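Local coordinates for conserved protein (Methanothermobacter thermautotrophicus, PDB 2WNY) that is of unknown function but belongs to the DUF54 family of putative RNA-binding proteins and is encoded in the archaeal exosome superoperon, at residues L93-D98 against I116-K121; D6-I11 against R63-F68; L15-T20 against T53-R58. The protein carries 1 engineered substitution. One frame throughout, in Å; residues are numbered along the deposited sequence.

Interaction 1 of 3, residues L93-D98 against I116-K121; sequences LFLRLD and IHLKIK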
loop_
_atom_site.group_PDB
_atom_site.type_symbol
_atom_site.label_atom_id
_atom_site.label_comp_id
_atom_site.label_asym_id
_atom_site.label_seq_id
_atom_site.Cartn_x
_atom_site.Cartn_y
_atom_site.Cartn_z
ATOM N N LEU A 93 9.179 -0.288 -1.164
ATOM C CA LEU A 93 8.503 0.893 -1.679
ATOM C C LEU A 93 7.388 1.236 -0.709
ATOM O O LEU A 93 6.473 0.424 -0.491
ATOM C CB LEU A 93 7.913 0.632 -3.073
ATOM C CG LEU A 93 6.893 1.639 -3.637
ATOM C CD1 LEU A 93 7.484 3.058 -3.753
ATOM C CD2 LEU A 93 6.375 1.183 -4.993
ATOM N N PHE A 94 7.454 2.440 -0.139
ATOM C CA PHE A 94 6.413 2.895 0.784
ATOM C C PHE A 94 5.461 3.821 0.067
ATOM O O PHE A 94 5.855 4.894 -0.422
ATOM C CB PHE A 94 7.017 3.629 1.962
ATOM C CG PHE A 94 7.751 2.745 2.911
ATOM C CD1 PHE A 94 7.122 2.259 4.056
ATOM C CD2 PHE A 94 9.079 2.402 2.678
ATOM C CE1 PHE A 94 7.812 1.441 4.954
ATOM C CE2 PHE A 94 9.777 1.588 3.578
ATOM C CZ PHE A 94 9.147 1.114 4.714
ATOM N N LEU A 95 4.205 3.401 0.013
ATOM C CA LEU A 95 3.187 4.108 -0.742
ATOM C C LEU A 95 1.972 4.330 0.138
ATOM O O LEU A 95 1.413 3.379 0.699
ATOM C CB LEU A 95 2.809 3.292 -1.982
ATOM C CG LEU A 95 1.726 3.885 -2.876
ATOM C CD1 LEU A 95 2.148 5.267 -3.411
ATOM C CD2 LEU A 95 1.414 2.911 -4.007
ATOM N N ARG A 96 1.585 5.594 0.262
ATOM C CA ARG A 96 0.388 5.976 1.003
ATOM C C ARG A 96 -0.672 6.453 0.025
ATOM O O ARG A 96 -0.400 7.297 -0.838
ATOM C CB ARG A 96 0.697 7.114 1.964
ATOM C CG ARG A 96 1.839 6.873 2.899
ATOM C CD ARG A 96 1.974 8.005 3.888
ATOM N NE ARG A 96 3.161 7.814 4.714
ATOM C CZ ARG A 96 3.426 8.491 5.826
ATOM N NH1 ARG A 96 2.592 9.424 6.260
ATOM N NH2 ARG A 96 4.536 8.233 6.506
ATOM N N LEU A 97 -1.887 5.949 0.196
ATOM C CA LEU A 97 -2.992 6.309 -0.689
ATOM C C LEU A 97 -4.116 6.912 0.135
ATOM O O LEU A 97 -4.384 6.461 1.275
ATOM C CB LEU A 97 -3.483 5.075 -1.458
ATOM C CG LEU A 97 -2.507 4.354 -2.417
ATOM C CD1 LEU A 97 -3.036 2.967 -2.812
ATOM C CD2 LEU A 97 -2.203 5.180 -3.668
ATOM N N ASP A 98 -4.749 7.939 -0.429
ATOM C CA ASP A 98 -5.853 8.622 0.230
ATOM C C ASP A 98 -6.979 7.638 0.531
ATOM O O ASP A 98 -7.432 6.912 -0.346
ATOM C CB ASP A 98 -6.383 9.789 -0.612
ATOM C CG ASP A 98 -7.373 10.646 0.158
ATOM O OD1 ASP A 98 -6.948 11.653 0.735
ATOM O OD2 ASP A 98 -8.559 10.276 0.249
ATOM N N ILE A 116 -4.066 4.924 3.584
ATOM C CA ILE A 116 -3.807 3.506 3.548
ATOM C C ILE A 116 -2.299 3.374 3.313
ATOM O O ILE A 116 -1.796 3.793 2.270
ATOM C CB ILE A 116 -4.598 2.838 2.417
ATOM C CG1 ILE A 116 -6.096 3.174 2.568
ATOM C CG2 ILE A 116 -4.358 1.311 2.428
ATOM C CD1 ILE A 116 -7.014 2.396 1.658
ATOM N N HIS A 117 -1.573 2.841 4.297
ATOM C CA HIS A 117 -0.116 2.798 4.176
ATOM C C HIS A 117 0.255 1.425 3.631
ATOM O O HIS A 117 -0.097 0.410 4.235
ATOM C CB HIS A 117 0.579 2.981 5.531
ATOM C CG HIS A 117 0.375 4.327 6.166
ATOM N ND1 HIS A 117 -0.853 4.765 6.622
ATOM C CD2 HIS A 117 1.262 5.304 6.486
ATOM C CE1 HIS A 117 -0.723 5.971 7.150
ATOM N NE2 HIS A 117 0.549 6.320 7.080
ATOM N N LEU A 118 0.968 1.397 2.516
ATOM C CA LEU A 118 1.522 0.143 1.998
ATOM C C LEU A 118 3.045 0.118 2.108
ATOM O O LEU A 118 3.736 1.098 1.759
ATOM C CB LEU A 118 1.097 -0.069 0.553
ATOM C CG LEU A 118 -0.383 0.185 0.248
ATOM C CD1 LEU A 118 -0.599 0.202 -1.253
ATOM C CD2 LEU A 118 -1.265 -0.850 0.903
ATOM N N LYS A 119 3.562 -0.974 2.651
ATOM C CA LYS A 119 4.996 -1.233 2.609
ATOM C C LYS A 119 5.161 -2.392 1.634
ATOM O O LYS A 119 4.844 -3.549 1.950
ATOM C CB LYS A 119 5.541 -1.575 3.993
ATOM C CG LYS A 119 7.039 -1.887 4.012
ATOM C CD LYS A 119 7.561 -2.155 5.420
ATOM C CE LYS A 119 7.468 -3.634 5.812
ATOM N NZ LYS A 119 8.271 -4.528 4.917
ATOM N N ILE A 120 5.616 -2.072 0.436
ATOM C CA ILE A 120 5.713 -3.060 -0.633
ATOM C C ILE A 120 7.157 -3.597 -0.772
ATOM O O ILE A 120 8.072 -2.861 -1.176
ATOM C CB ILE A 120 5.240 -2.474 -1.986
ATOM C CG1 ILE A 120 3.816 -1.914 -1.891
ATOM C CG2 ILE A 120 5.299 -3.575 -3.100
ATOM C CD1 ILE A 120 3.427 -0.979 -3.076
ATOM N N LYS A 121 7.351 -4.880 -0.444
ATOM C CA LYS A 121 8.663 -5.521 -0.607
ATOM C C LYS A 121 8.913 -5.885 -2.079
ATOM O O LYS A 121 8.438 -6.905 -2.586
ATOM C CB LYS A 121 8.836 -6.741 0.312
ATOM C CG LYS A 121 10.307 -7.239 0.411
ATOM C CD LYS A 121 10.436 -8.357 1.423
ATOM C CE LYS A 121 11.833 -8.958 1.407
ATOM N NZ LYS A 121 11.900 -10.112 2.334
#
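Arg-96 and His-117 lie side by side on one face of the sheet, and Phe-94 and Lys-119 do the same farther along it. Arg-96 runs extended from CG to NE past the imidazole, NE coming within 3.6 Å of His-117 CD2. The CD2-NE2 side of the imidazole lies over one face of the guanidinium, off toward its rim, with the two planes 47° apart, a slanted contact and no flat stack. An alanine at Arg-96 takes away the guanidinium beside the imidazole and would probably leave that ring freer to turn. In the second pair the aliphatic part of Lys-119 does the touching, CG at 3.5 Å from Phe-94 CE1, before bends at chi3 and chi4 lead the ammonium away.

On the other face Leu-93, Leu-95, Leu-118 and Ile-120 pack on helix 62-76, and Leu-97 on Val-33. Leu-97 CD1 meets Leu-118 CD1 at 4.0 Å, and Leu-93 CD2 lies 4.1 Å from Ile-120 CD1. Six nearly straight backbone bonds join the antiparallel strands through Leu-93 with Ile-120, Leu-95 with Leu-118 and Leu-97 with Ile-116; Leu-118 N to Leu-95 O measures 2.7 Å. The chemistry is two-sided: a buried apolar face, much of it against helix 62-76, and a partly exposed face that pairs long cationic chains with aromatic rings, consistent with, though no proof of, a nucleic-acid-binding surface.

Interaction 2 of 3, residues D6-I11 against R63-F68; sequences DMIHNI and RALREF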
loop_
_atom_site.group_PDB
_atom_site.type_symbol
_atom_site.label_atom_id
_atom_site.label_comp_id
_atom_site.label_asym_id
_atom_site.label_seq_id
_atom_site.Cartn_x
_atom_site.Cartn_y
_atom_site.Cartn_z
ATOM N N ASP A 6 8.762 -12.390 -9.841
ATOM C CA ASP A 6 7.929 -12.216 -8.671
ATOM C C ASP A 6 7.405 -10.780 -8.567
ATOM O O ASP A 6 6.278 -10.570 -8.117
ATOM C CB ASP A 6 8.682 -12.653 -7.404
ATOM C CG ASP A 6 8.713 -14.185 -7.234
ATOM O OD1 ASP A 6 8.148 -14.933 -8.087
ATOM O OD2 ASP A 6 9.302 -14.643 -6.223
ATOM N N MET A 7 8.216 -9.815 -9.012
ATOM C CA MET A 7 7.898 -8.364 -9.004
ATOM C C MET A 7 7.890 -7.803 -7.590
ATOM O O MET A 7 8.620 -6.847 -7.294
ATOM C CB MET A 7 6.558 -8.037 -9.677
ATOM C CG MET A 7 6.448 -8.500 -11.111
ATOM S SD MET A 7 5.043 -7.674 -11.903
ATOM C CE MET A 7 5.187 -8.384 -13.550
ATOM N N ILE A 8 7.045 -8.384 -6.742
ATOM C CA ILE A 8 6.988 -8.018 -5.332
ATOM C C ILE A 8 6.889 -9.293 -4.489
ATOM O O ILE A 8 6.296 -10.301 -4.905
ATOM C CB ILE A 8 5.818 -7.022 -5.004
ATOM C CG1 ILE A 8 4.448 -7.650 -5.316
ATOM C CG2 ILE A 8 6.002 -5.727 -5.745
ATOM C CD1 ILE A 8 3.259 -6.822 -4.850
ATOM N N HIS A 9 7.510 -9.267 -3.320
ATOM C CA HIS A 9 7.538 -10.457 -2.454
ATOM C C HIS A 9 6.292 -10.533 -1.592
ATOM O O HIS A 9 5.672 -11.593 -1.411
ATOM C CB HIS A 9 8.794 -10.417 -1.592
ATOM C CG HIS A 9 10.048 -10.643 -2.371
ATOM N ND1 HIS A 9 10.275 -11.798 -3.087
ATOM C CD2 HIS A 9 11.149 -9.874 -2.537
ATOM C CE1 HIS A 9 11.458 -11.727 -3.671
ATOM N NE2 HIS A 9 12.014 -10.574 -3.344
ATOM N N ASN A 10 5.925 -9.377 -1.057
ATOM C CA ASN A 10 4.792 -9.284 -0.151
ATOM C C ASN A 10 4.390 -7.814 -0.025
ATOM O O ASN A 10 5.139 -6.918 -0.458
ATOM C CB ASN A 10 5.154 -9.905 1.206
ATOM C CG ASN A 10 6.232 -9.120 1.949
ATOM O OD1 ASN A 10 6.030 -7.963 2.297
ATOM N ND2 ASN A 10 7.373 -9.753 2.197
ATOM N N ILE A 11 3.216 -7.567 0.547
ATOM C CA ILE A 11 2.786 -6.198 0.860
ATOM C C ILE A 11 2.310 -6.189 2.304
ATOM O O ILE A 11 1.459 -7.022 2.684
ATOM C CB ILE A 11 1.589 -5.745 -0.006
ATOM C CG1 ILE A 11 1.899 -5.909 -1.493
ATOM C CG2 ILE A 11 1.237 -4.277 0.306
ATOM C CD1 ILE A 11 0.820 -5.377 -2.415
ATOM N N ARG A 63 -2.165 -14.778 -5.883
ATOM C CA ARG A 63 -3.302 -14.195 -6.606
ATOM C C ARG A 63 -3.543 -12.727 -6.242
ATOM O O ARG A 63 -3.746 -11.891 -7.126
ATOM C CB ARG A 63 -4.574 -15.051 -6.442
ATOM C CG ARG A 63 -4.379 -16.474 -7.022
ATOM C CD ARG A 63 -5.667 -17.125 -7.495
ATOM N NE ARG A 63 -6.508 -17.553 -6.380
ATOM C CZ ARG A 63 -6.672 -18.816 -5.992
ATOM N NH1 ARG A 63 -6.053 -19.806 -6.622
ATOM N NH2 ARG A 63 -7.471 -19.094 -4.969
ATOM N N ALA A 64 -3.484 -12.399 -4.958
ATOM C CA ALA A 64 -3.637 -11.003 -4.547
ATOM C C ALA A 64 -2.455 -10.120 -4.986
ATOM O O ALA A 64 -2.658 -8.964 -5.394
ATOM C CB ALA A 64 -3.857 -10.909 -3.049
ATOM N N LEU A 65 -1.230 -10.651 -4.896
ATOM C CA LEU A 65 -0.056 -9.859 -5.252
ATOM C C LEU A 65 -0.068 -9.539 -6.729
ATOM O O LEU A 65 0.305 -8.441 -7.144
ATOM C CB LEU A 65 1.248 -10.577 -4.895
ATOM C CG LEU A 65 1.586 -10.718 -3.404
ATOM C CD1 LEU A 65 2.859 -11.534 -3.242
ATOM C CD2 LEU A 65 1.725 -9.368 -2.770
ATOM N N ARG A 66 -0.501 -10.505 -7.527
ATOM C CA ARG A 66 -0.467 -10.309 -8.961
ATOM C C ARG A 66 -1.553 -9.345 -9.397
ATOM O O ARG A 66 -1.313 -8.488 -10.255
ATOM C CB ARG A 66 -0.500 -11.649 -9.704
ATOM C CG ARG A 66 0.820 -12.435 -9.509
ATOM C CD ARG A 66 0.834 -13.733 -10.304
ATOM N NE ARG A 66 1.222 -13.534 -11.699
ATOM C CZ ARG A 66 0.447 -13.817 -12.743
ATOM N NH1 ARG A 66 -0.769 -14.321 -12.566
ATOM N NH2 ARG A 66 0.896 -13.603 -13.970
ATOM N N GLU A 67 -2.748 -9.484 -8.823
ATOM C CA GLU A 67 -3.839 -8.545 -9.090
ATOM C C GLU A 67 -3.473 -7.113 -8.676
ATOM O O GLU A 67 -3.825 -6.121 -9.347
ATOM C CB GLU A 67 -5.119 -8.969 -8.341
ATOM C CG GLU A 67 -6.277 -7.985 -8.542
ATOM C CD GLU A 67 -7.649 -8.564 -8.205
ATOM O OE1 GLU A 67 -7.755 -9.766 -7.882
ATOM O OE2 GLU A 67 -8.634 -7.810 -8.284
ATOM N N PHE A 68 -2.788 -6.998 -7.549
ATOM C CA PHE A 68 -2.320 -5.702 -7.099
ATOM C C PHE A 68 -1.344 -5.076 -8.124
ATOM O O PHE A 68 -1.461 -3.896 -8.469
ATOM C CB PHE A 68 -1.634 -5.825 -5.755
ATOM C CG PHE A 68 -1.017 -4.534 -5.286
ATOM C CD1 PHE A 68 -1.759 -3.631 -4.534
ATOM C CD2 PHE A 68 0.292 -4.202 -5.648
ATOM C CE1 PHE A 68 -1.191 -2.414 -4.105
ATOM C CE2 PHE A 68 0.878 -2.997 -5.222
ATOM C CZ PHE A 68 0.134 -2.097 -4.465
#
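Leu-65, in segment 63-68 of helix 62-76, faces a bent piece of chain at 6-11 that turns a corner at His-9 and then continues as strand. The nearest CA atoms, Leu-65 CA and Asn-10 CA, are 7.1 Å apart, so side chains must bridge the gap. Leu-65 reaches across with both methyls: CD1 stops 3.4 Å from His-9 O, at the corner, and CD2 touches both isoleucines, 3.6 Å from Ile-8 CD1 and 3.7 Å from Ile-11 CG1.

One turn further on, Phe-68 takes the tip of Ile-11 over its ring. Ile-11 CD1 stands 3.5 Å from the Phe-68 ring centroid and only 12° off the normal, a well-centred CH-pi contact. With CG anti to the backbone N (chi1 175°), the Phe-68 ring swings to where Ile-11 meets it. Ile-8 CD1 comes in obliquely, 4.0 Å from Phe-68 CD2.

Ile-120 and Leu-118 of the adjacent strand also touch Phe-68, and Trp-107 meets its ring. This is helix-on-sheet packing in an alpha+beta fold, with helix 62-76 laid against one face of the antiparallel sheet.

Interaction 3 of 3, residues L15-T20 against T53-R58; sequences LMVYGT and TVLRGR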
loop_
_atom_site.group_PDB
_atom_site.type_symbol
_atom_site.label_atom_id
_atom_site.label_comp_id
_atom_site.label_asym_id
_atom_site.label_seq_id
_atom_site.Cartn_x
_atom_site.Cartn_y
_atom_site.Cartn_z
ATOM N N LEU A 15 -4.007 0.679 8.076
ATOM C CA LEU A 15 -4.921 1.862 8.012
ATOM C C LEU A 15 -5.709 1.950 9.293
ATOM O O LEU A 15 -5.701 1.006 10.101
ATOM C CB LEU A 15 -5.800 1.922 6.751
ATOM C CG LEU A 15 -6.971 0.966 6.521
ATOM C CD1 LEU A 15 -7.803 1.491 5.365
ATOM C CD2 LEU A 15 -6.492 -0.461 6.269
ATOM N N MET A 16 -6.314 3.112 9.521
ATOM C CA MET A 16 -6.866 3.416 10.819
ATOM C C MET A 16 -8.351 3.628 10.734
ATOM O O MET A 16 -8.875 4.071 9.702
ATOM C CB MET A 16 -6.179 4.654 11.410
ATOM C CG MET A 16 -4.900 4.982 10.674
ATOM S SD MET A 16 -3.557 5.471 11.721
ATOM C CE MET A 16 -2.706 3.903 11.798
ATOM N N VAL A 17 -9.023 3.293 11.828
ATOM C CA VAL A 17 -10.453 3.555 11.944
ATOM C C VAL A 17 -10.632 4.464 13.151
ATOM O O VAL A 17 -10.403 4.036 14.298
ATOM C CB VAL A 17 -11.274 2.277 12.167
ATOM C CG1 VAL A 17 -12.776 2.602 12.168
ATOM C CG2 VAL A 17 -10.958 1.212 11.098
ATOM N N TYR A 18 -11.062 5.692 12.886
ATOM C CA TYR A 18 -11.330 6.650 13.950
ATOM C C TYR A 18 -12.751 6.435 14.501
ATOM O O TYR A 18 -13.549 5.665 13.945
ATOM C CB TYR A 18 -11.069 8.082 13.471
ATOM C CG TYR A 18 -9.584 8.349 13.335
ATOM C CD1 TYR A 18 -8.856 8.907 14.387
ATOM C CD2 TYR A 18 -8.894 7.986 12.176
ATOM C CE1 TYR A 18 -7.488 9.111 14.289
ATOM C CE2 TYR A 18 -7.518 8.179 12.069
ATOM C CZ TYR A 18 -6.826 8.733 13.120
ATOM O OH TYR A 18 -5.481 8.914 13.024
ATOM N N GLY A 19 -13.040 7.099 15.609
ATOM C CA GLY A 19 -14.296 6.870 16.331
ATOM C C GLY A 19 -15.527 7.144 15.482
ATOM O O GLY A 19 -16.494 6.416 15.579
ATOM N N THR A 20 -15.507 8.184 14.645
ATOM C CA THR A 20 -16.679 8.481 13.821
ATOM C C THR A 20 -16.763 7.627 12.561
ATOM O O THR A 20 -17.748 7.701 11.842
ATOM C CB THR A 20 -16.706 9.935 13.352
ATOM O OG1 THR A 20 -15.537 10.194 12.548
ATOM C CG2 THR A 20 -16.777 10.865 14.570
ATOM N N THR A 53 -8.883 1.874 15.823
ATOM C CA THR A 53 -8.554 0.511 15.512
ATOM C C THR A 53 -7.558 0.610 14.379
ATOM O O THR A 53 -7.795 1.310 13.402
ATOM C CB THR A 53 -9.771 -0.294 15.037
ATOM O OG1 THR A 53 -10.717 -0.352 16.094
ATOM C CG2 THR A 53 -9.355 -1.726 14.707
ATOM N N VAL A 54 -6.431 -0.072 14.527
ATOM C CA VAL A 54 -5.509 -0.225 13.396
ATOM C C VAL A 54 -5.869 -1.516 12.683
ATOM O O VAL A 54 -5.998 -2.563 13.324
ATOM C CB VAL A 54 -4.026 -0.269 13.870
ATOM C CG1 VAL A 54 -3.111 -0.762 12.758
ATOM C CG2 VAL A 54 -3.600 1.101 14.319
ATOM N N LEU A 55 -6.053 -1.426 11.370
ATOM C CA LEU A 55 -6.235 -2.605 10.527
ATOM C C LEU A 55 -4.925 -2.866 9.816
ATOM O O LEU A 55 -4.481 -2.040 9.023
ATOM C CB LEU A 55 -7.351 -2.358 9.496
ATOM C CG LEU A 55 -8.700 -1.993 10.136
ATOM C CD1 LEU A 55 -9.666 -1.437 9.053
ATOM C CD2 LEU A 55 -9.328 -3.190 10.872
ATOM N N ARG A 56 -4.310 -3.999 10.121
ATOM C CA ARG A 56 -3.006 -4.372 9.592
ATOM C C ARG A 56 -3.025 -5.751 8.925
ATOM O O ARG A 56 -3.803 -6.629 9.293
ATOM C CB ARG A 56 -2.004 -4.463 10.739
ATOM C CG ARG A 56 -1.334 -3.203 11.142
ATOM C CD ARG A 56 -0.263 -3.536 12.199
ATOM N NE ARG A 56 -0.184 -2.524 13.254
ATOM C CZ ARG A 56 0.701 -1.529 13.302
ATOM N NH1 ARG A 56 1.617 -1.388 12.348
ATOM N NH2 ARG A 56 0.664 -0.669 14.312
ATOM N N GLY A 57 -2.124 -5.954 7.974
ATOM C CA GLY A 57 -1.950 -7.268 7.377
ATOM C C GLY A 57 -0.619 -7.325 6.672
ATOM O O GLY A 57 0.003 -6.287 6.379
ATOM N N ARG A 58 -0.162 -8.548 6.464
ATOM C CA ARG A 58 0.950 -8.838 5.575
ATOM C C ARG A 58 0.423 -9.884 4.612
ATOM O O ARG A 58 -0.024 -10.984 5.007
ATOM C CB ARG A 58 2.185 -9.308 6.342
ATOM C CG ARG A 58 3.471 -9.273 5.510
ATOM C CD ARG A 58 4.593 -9.940 6.272
ATOM N NE ARG A 58 5.561 -10.628 5.410
ATOM C CZ ARG A 58 5.288 -11.671 4.617
ATOM N NH1 ARG A 58 4.053 -12.160 4.517
ATOM N NH2 ARG A 58 6.262 -12.221 3.898
#
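Leu-15 and Leu-55 form a hydrogen-bonded pair in the antiparallel sheet that runs through this alpha+beta protein, where strand 8-17 lies beside strand 51-59. The short segments 15-17 and 53-58 come within 4.7 Å axis to axis, their directions 149° apart.

Backbone hydrogen bonds come first. Leu-15 and Leu-55 exchange two, the tighter being Leu-55 N to Leu-15 O at 2.8 Å. Val-17 and Thr-53 exchange two more, of which Thr-53 N to Val-17 O is the longer at 3.1 Å and uses a lone pair of that oxygen. Between these hydrogen-bonded pairs sits the non-hydrogen-bonded pair Met-16 and Val-54. Here CA-H...O contacts add to the ladder, Val-54 CA approaching Leu-15 O and Met-16 CA approaching Thr-53 O.

An ionic link ties strand 51-59 to its other neighbour: Arg-56 makes a salt bridge to Glu-42 of strand 40-45.

Apolar contacts lie on both faces. Leu-15, Val-17 and Leu-55 share one, against Val-26 of helix 23-30. Leu-15 has CG tucked between its backbone N and carbonyl carbon (chi1 72°), which brings CD2 inward to 3.8 Å from Leu-55 CB. On the other face Met-16 and Val-54 run alongside each other; the bent methionine chain sets CE 3.9 Å from Val-54 CG2. The tightest apolar touch across the two segments joins Val-17 CG2 to Leu-55 CD1, at 3.6 Å.

Overall arrangement
All three contacts involve one antiparallel sheet, ordered 40-45, 51-59, 8-17, 115-122, 92-98, 109-110. Strand 8-17 serves both interaction 2, near its start, and interaction 3, near its end, with centres about 22 Å apart. It has 51-59 of interaction 3 on one side and 115-122 of interaction 1 on the other; the centre of interaction 1 lies about 13 Å from that of interaction 2 and 14 Å from that of interaction 3. Along the chain, interaction 3 is nested inside the loop closed by interaction 2, and interaction 1 follows both. The N-terminal strand is thus built into the middle of the sheet, while helix 62-76 packs on one face, touching strands 8-17, 115-122 and 92-98.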